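Local coordinates for putative acetyltransferase (Nocardia farcinica, PDB 3D9W), which probably transfers the acetyl group of acetyl-coenzyme A to arylamine substrates, at residues Phe139-Leu144 with Ile241-Asp246; Leu179-Arg184 with Val188-Phe193. All coordinates share one frame; numbering follows the deposited sequence.

Contact 1: Phe139-Leu144 with Ile241-Asp246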
loop_
_atom_site.group_PDB
_atom_site.type_symbol
_atom_site.label_atom_id
_atom_site.label_comp_id
_atom_site.label_asym_id
_atom_site.label_seq_id
_atom_site.Cartn_x
_atom_site.Cartn_y
_atom_site.Cartn_z
ATOM N N PHE A 139 -0.682 1.531 -0.586
ATOM C CA PHE A 139 -1.873 1.915 -1.332
ATOM C C PHE A 139 -1.929 1.202 -2.682
ATOM O O PHE A 139 -3.009 0.859 -3.162
ATOM C CB PHE A 139 -1.928 3.435 -1.551
ATOM C CG PHE A 139 -3.263 3.922 -2.080
ATOM C CD1 PHE A 139 -4.389 3.954 -1.257
ATOM C CD2 PHE A 139 -3.404 4.301 -3.414
ATOM C CE1 PHE A 139 -5.635 4.357 -1.755
ATOM C CE2 PHE A 139 -4.648 4.705 -3.924
ATOM C CZ PHE A 139 -5.763 4.731 -3.089
ATOM N N GLY A 140 -0.766 0.987 -3.293
ATOM C CA GLY A 140 -0.731 0.318 -4.576
ATOM C C GLY A 140 -0.463 1.280 -5.707
ATOM O O GLY A 140 -0.198 0.858 -6.824
ATOM N N ARG A 141 -0.534 2.575 -5.414
ATOM C CA ARG A 141 -0.293 3.613 -6.406
ATOM C C ARG A 141 0.632 4.674 -5.813
ATOM O O ARG A 141 0.399 5.875 -5.959
ATOM C CB ARG A 141 -1.617 4.252 -6.824
ATOM C CG ARG A 141 -1.528 5.268 -7.966
ATOM C CD ARG A 141 -2.923 5.739 -8.324
ATOM N NE ARG A 141 -2.977 6.685 -9.436
ATOM C CZ ARG A 141 -2.552 7.943 -9.378
ATOM N NH1 ARG A 141 -2.021 8.431 -8.261
ATOM N NH2 ARG A 141 -2.691 8.720 -10.439
ATOM N N GLY A 142 1.687 4.226 -5.145
ATOM C CA GLY A 142 2.606 5.160 -4.539
ATOM C C GLY A 142 1.885 5.902 -3.441
ATOM O O GLY A 142 0.905 5.393 -2.906
ATOM N N PRO A 143 2.329 7.116 -3.087
ATOM C CA PRO A 143 3.465 7.852 -3.643
ATOM C C PRO A 143 4.785 7.102 -3.535
ATOM O O PRO A 143 5.030 6.425 -2.546
ATOM C CB PRO A 143 3.474 9.124 -2.814
ATOM C CG PRO A 143 2.060 9.332 -2.534
ATOM C CD PRO A 143 1.605 7.961 -2.128
ATOM N N LEU A 144 5.635 7.238 -4.552
ATOM C CA LEU A 144 6.940 6.571 -4.552
ATOM C C LEU A 144 8.032 7.322 -3.781
ATOM O O LEU A 144 9.213 7.023 -3.918
ATOM C CB LEU A 144 7.400 6.293 -5.988
ATOM C CG LEU A 144 7.274 7.402 -7.031
ATOM C CD1 LEU A 144 8.189 8.564 -6.671
ATOM C CD2 LEU A 144 7.629 6.834 -8.399
ATOM N N ILE A 241 -6.398 -1.642 -16.356
ATOM C CA ILE A 241 -6.104 -0.238 -16.553
ATOM C C ILE A 241 -4.633 0.061 -16.395
ATOM O O ILE A 241 -3.955 -0.517 -15.549
ATOM C CB ILE A 241 -6.828 0.632 -15.534
ATOM C CG1 ILE A 241 -8.224 0.072 -15.265
ATOM C CG2 ILE A 241 -6.891 2.070 -16.043
ATOM C CD1 ILE A 241 -8.925 0.724 -14.089
ATOM N N THR A 242 -4.148 0.971 -17.225
ATOM C CA THR A 242 -2.771 1.414 -17.160
ATOM C C THR A 242 -2.901 2.936 -17.163
ATOM O O THR A 242 -3.516 3.507 -18.056
ATOM C CB THR A 242 -1.954 0.944 -18.369
ATOM O OG1 THR A 242 -1.929 -0.488 -18.406
ATOM C CG2 THR A 242 -0.536 1.460 -18.262
ATOM N N GLU A 243 -2.342 3.583 -16.148
ATOM C CA GLU A 243 -2.420 5.028 -16.002
ATOM C C GLU A 243 -1.026 5.635 -16.008
ATOM O O GLU A 243 -0.064 4.976 -15.625
ATOM C CB GLU A 243 -3.097 5.350 -14.676
ATOM C CG GLU A 243 -3.663 6.735 -14.573
ATOM C CD GLU A 243 -4.156 7.041 -13.173
ATOM O OE1 GLU A 243 -4.619 6.094 -12.486
ATOM O OE2 GLU A 243 -4.084 8.228 -12.769
ATOM N N ARG A 244 -0.923 6.892 -16.436
ATOM C CA ARG A 244 0.359 7.602 -16.477
ATOM C C ARG A 244 0.279 8.902 -15.682
ATOM O O ARG A 244 -0.809 9.417 -15.440
ATOM C CB ARG A 244 0.764 7.849 -17.927
ATOM C CG ARG A 244 0.987 6.540 -18.670
ATOM C CD ARG A 244 1.432 6.734 -20.105
ATOM N NE ARG A 244 0.334 7.099 -21.002
ATOM C CZ ARG A 244 -0.720 6.322 -21.268
ATOM N NH1 ARG A 244 -0.831 5.123 -20.700
ATOM N NH2 ARG A 244 -1.658 6.742 -22.116
ATOM N N PRO A 245 1.431 9.452 -15.265
ATOM C CA PRO A 245 1.479 10.695 -14.479
ATOM C C PRO A 245 0.761 11.932 -15.044
ATOM O O PRO A 245 0.414 12.833 -14.296
ATOM C CB PRO A 245 2.979 10.929 -14.295
ATOM C CG PRO A 245 3.560 9.547 -14.373
ATOM C CD PRO A 245 2.795 8.964 -15.532
ATOM N N ASP A 246 0.539 11.979 -16.353
ATOM C CA ASP A 246 -0.148 13.121 -16.956
ATOM C C ASP A 246 -1.663 12.895 -16.918
ATOM O O ASP A 246 -2.436 13.612 -17.553
ATOM C CB ASP A 246 0.310 13.311 -18.404
ATOM C CG ASP A 246 -0.232 12.243 -19.329
ATOM O OD1 ASP A 246 -0.621 11.165 -18.832
ATOM O OD2 ASP A 246 -0.266 12.474 -20.557
#

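Contact 2: Leu179-Arg184 with Val188-Phe193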
loop_
_atom_site.group_PDB
_atom_site.type_symbol
_atom_site.label_atom_id
_atom_site.label_comp_id
_atom_site.label_asym_id
_atom_site.label_seq_id
_atom_site.Cartn_x
_atom_site.Cartn_y
_atom_site.Cartn_z
ATOM N N LEU A 179 -5.270 13.711 1.448
ATOM C CA LEU A 179 -4.280 13.676 0.386
ATOM C C LEU A 179 -5.045 13.658 -0.933
ATOM O O LEU A 179 -5.970 12.868 -1.100
ATOM C CB LEU A 179 -3.424 12.419 0.501
ATOM C CG LEU A 179 -2.265 12.381 -0.489
ATOM C CD1 LEU A 179 -1.204 13.367 -0.033
ATOM C CD2 LEU A 179 -1.694 10.978 -0.571
ATOM N N HIS A 180 -4.666 14.532 -1.861
ATOM C CA HIS A 180 -5.334 14.609 -3.162
ATOM C C HIS A 180 -4.407 14.129 -4.269
ATOM O O HIS A 180 -3.269 14.549 -4.336
ATOM C CB HIS A 180 -5.741 16.053 -3.468
ATOM C CG HIS A 180 -6.793 16.604 -2.555
ATOM N ND1 HIS A 180 -8.141 16.443 -2.791
ATOM C CD2 HIS A 180 -6.694 17.332 -1.418
ATOM C CE1 HIS A 180 -8.827 17.053 -1.840
ATOM N NE2 HIS A 180 -7.973 17.600 -0.994
ATOM N N GLN A 181 -4.893 13.262 -5.147
ATOM C CA GLN A 181 -4.068 12.769 -6.242
ATOM C C GLN A 181 -4.728 13.136 -7.556
ATOM O O GLN A 181 -5.945 13.240 -7.615
ATOM C CB GLN A 181 -3.935 11.250 -6.172
ATOM C CG GLN A 181 -5.258 10.531 -6.325
ATOM C CD GLN A 181 -5.098 9.056 -6.620
ATOM O OE1 GLN A 181 -4.361 8.353 -5.938
ATOM N NE2 GLN A 181 -5.801 8.577 -7.638
ATOM N N PHE A 182 -3.923 13.336 -8.600
ATOM C CA PHE A 182 -4.438 13.663 -9.931
ATOM C C PHE A 182 -4.439 12.378 -10.748
ATOM O O PHE A 182 -3.432 11.677 -10.799
ATOM C CB PHE A 182 -3.557 14.702 -10.622
ATOM C CG PHE A 182 -4.156 15.249 -11.882
ATOM C CD1 PHE A 182 -5.202 16.171 -11.831
ATOM C CD2 PHE A 182 -3.721 14.799 -13.125
ATOM C CE1 PHE A 182 -5.808 16.630 -13.001
ATOM C CE2 PHE A 182 -4.321 15.254 -14.310
ATOM C CZ PHE A 182 -5.369 16.170 -14.244
ATOM N N GLY A 183 -5.565 12.066 -11.385
ATOM C CA GLY A 183 -5.652 10.840 -12.159
ATOM C C GLY A 183 -6.743 10.768 -13.215
ATOM O O GLY A 183 -7.311 11.783 -13.611
ATOM N N ARG A 184 -7.031 9.548 -13.661
ATOM C CA ARG A 184 -8.022 9.281 -14.704
ATOM C C ARG A 184 -9.248 10.180 -14.739
ATOM O O ARG A 184 -9.788 10.446 -15.818
ATOM C CB ARG A 184 -8.498 7.835 -14.627
ATOM C CG ARG A 184 -7.384 6.804 -14.576
ATOM C CD ARG A 184 -7.755 5.629 -15.473
ATOM N NE ARG A 184 -9.192 5.335 -15.424
ATOM C CZ ARG A 184 -9.796 4.676 -14.438
ATOM N NH1 ARG A 184 -9.095 4.225 -13.401
ATOM N NH2 ARG A 184 -11.107 4.475 -14.494
ATOM N N VAL A 188 -8.733 14.466 -7.217
ATOM C CA VAL A 188 -9.639 13.721 -6.383
ATOM C C VAL A 188 -8.999 13.468 -5.030
ATOM O O VAL A 188 -7.769 13.490 -4.883
ATOM C CB VAL A 188 -10.029 12.376 -7.050
ATOM C CG1 VAL A 188 -8.843 11.435 -7.069
ATOM C CG2 VAL A 188 -11.191 11.748 -6.317
ATOM N N ASP A 189 -9.854 13.258 -4.037
ATOM C CA ASP A 189 -9.414 12.972 -2.693
ATOM C C ASP A 189 -9.172 11.464 -2.607
ATOM O O ASP A 189 -10.081 10.655 -2.802
ATOM C CB ASP A 189 -10.491 13.416 -1.705
ATOM C CG ASP A 189 -11.870 12.870 -2.057
ATOM O OD1 ASP A 189 -12.141 11.682 -1.773
ATOM O OD2 ASP A 189 -12.686 13.626 -2.631
ATOM N N ARG A 190 -7.928 11.085 -2.358
ATOM C CA ARG A 190 -7.612 9.679 -2.251
ATOM C C ARG A 190 -8.218 9.193 -0.941
ATOM O O ARG A 190 -9.155 8.398 -0.943
ATOM C CB ARG A 190 -6.091 9.455 -2.259
ATOM C CG ARG A 190 -5.692 7.983 -2.148
ATOM C CD ARG A 190 -4.190 7.753 -1.994
ATOM N NE ARG A 190 -3.475 7.860 -3.262
ATOM C CZ ARG A 190 -2.255 7.373 -3.476
ATOM N NH1 ARG A 190 -1.610 6.740 -2.501
ATOM N NH2 ARG A 190 -1.679 7.514 -4.667
ATOM N N TYR A 191 -7.708 9.697 0.175
ATOM C CA TYR A 191 -8.195 9.287 1.478
ATOM C C TYR A 191 -8.060 10.374 2.525
ATOM O O TYR A 191 -7.569 11.457 2.250
ATOM C CB TYR A 191 -7.417 8.054 1.944
ATOM C CG TYR A 191 -5.901 8.219 1.958
ATOM C CD1 TYR A 191 -5.283 9.220 2.713
ATOM C CD2 TYR A 191 -5.083 7.366 1.212
ATOM C CE1 TYR A 191 -3.894 9.365 2.719
ATOM C CE2 TYR A 191 -3.699 7.505 1.215
ATOM C CZ TYR A 191 -3.113 8.502 1.965
ATOM O OH TYR A 191 -1.747 8.636 1.947
ATOM N N THR A 192 -8.501 10.072 3.735
ATOM C CA THR A 192 -8.378 11.009 4.837
ATOM C C THR A 192 -7.795 10.238 6.022
ATOM O O THR A 192 -7.960 9.026 6.112
ATOM C CB THR A 192 -9.739 11.571 5.271
ATOM O OG1 THR A 192 -10.516 10.529 5.880
ATOM C CG2 THR A 192 -10.481 12.144 4.084
ATOM N N PHE A 193 -7.101 10.930 6.920
ATOM C CA PHE A 193 -6.544 10.264 8.092
ATOM C C PHE A 193 -6.339 11.199 9.270
ATOM O O PHE A 193 -6.211 12.412 9.102
ATOM C CB PHE A 193 -5.217 9.570 7.757
ATOM C CG PHE A 193 -4.087 10.509 7.447
ATOM C CD1 PHE A 193 -3.917 11.011 6.167
ATOM C CD2 PHE A 193 -3.162 10.844 8.424
ATOM C CE1 PHE A 193 -2.834 11.822 5.864
ATOM C CE2 PHE A 193 -2.081 11.652 8.134
ATOM C CZ PHE A 193 -1.912 12.145 6.854
#

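Contact 1: Phe139-Leu144 with Ile241-Asp246
OE2 of E243 takes the main bond of this contact, a salt bridge in which NH2 of R141 donates over 2.8 Å with an N-H...O angle of 162°; the backbone N of R184 adds a weak second bond. The oxygen lies close to the guanidinium plane but is met from above the carboxylate plane. The two flat groups are turned 40° apart, and a single N-H makes the bond, NE of R141 lying 3.5 Å from OE1 of E243. The side chains cross at about a right angle, and length suits both: their CA atoms are 9.9 Å apart, a gap closed by an arginine with CG anti to its own N (chi1 -174°) and the chain extended from CG to NE, and by a similarly extended glutamate. R141 leaves an irregular loop between strands 132-135 and 147-148. The loop turns at G140 and G142, where positive phi angles suit residues lacking a CB, and continues through a cis peptide bond into P143. E243 stands on strand 239-243 of the separate four-stranded sheet. W161 touches the R141 side chain, and the carbonyl O of F182 takes a weak bond from NH2. Since R141 and E243 are both buried, pairing their opposite charges probably offsets the cost of removing each from water, and it joins the loop of the larger sheet to the smaller one electrostatically, with little packing between the two segments themselves.

Contact 2: Leu179-Arg184 with Val188-Phe193
L179 lies alongside Y191, its CB 3.8 Å from CE1 and its CD2 3.8 Å from CZ of that ring. The two residues belong to a beta hairpin, strands 175-183 and 188-193, inside the eight-stranded antiparallel sheet. H180 and D189 form a non-hydrogen-bonded pair with CA atoms 4.4 Å apart; the D189 carboxylate turns away to bond T108 and the backbone N of G110. Next to this pair the ladder is irregular: R190 N donates to L179 O at 2.9 Å, while L179 N makes a weak bond to Y191 O. This is consistent with a classic beta bulge, R190 and Y191 together facing L179 and R190 at helical-type backbone angles; the extra residue probably allows the R190 side chain to come round to the side of L179, Q181 and Y191. There the arginine bends at chi3 (-79°), bringing NE to 2.9 Å and NH2 to 3.1 Å from OE1 of Q181. Both nitrogens thus serve one oxygen, reaching it from opposite faces of an amide that stands 73° to the guanidinium. A neutral glutamine suits the spot: its carbonyl supplies two bonds to the buried arginine, whose charge is paired with D136 through NH1. Y191 OH is likewise held, by Y147 OH. Toward the turn, Q181 N donates to V188 O, and beside that bond CG1 of V188 rests 3.8 Å from CG of Q181.

Overall arrangement
Contact 2 is nested along the chain inside the loop closed by contact 1, and their centres are about 12 Å apart. R190 connects them: its NH2 lies 2.9 Å from R141 O and its NH1 2.9 Å from G142 O, both probable hydrogen bonds, so the hairpin arginine probably helps position the backbone from which R141 reaches E243. G183 CA packs against E243 OE2, so the hairpin also borders the smaller sheet. Arylamine N-acetyltransferases work through a Cys-His-Asp triad; by family sequence H119, which meets the rings of F139 and Y191, and D136 probably correspond to its His and Asp, and R190, bridged to D136, would then place both contacts beside the active site.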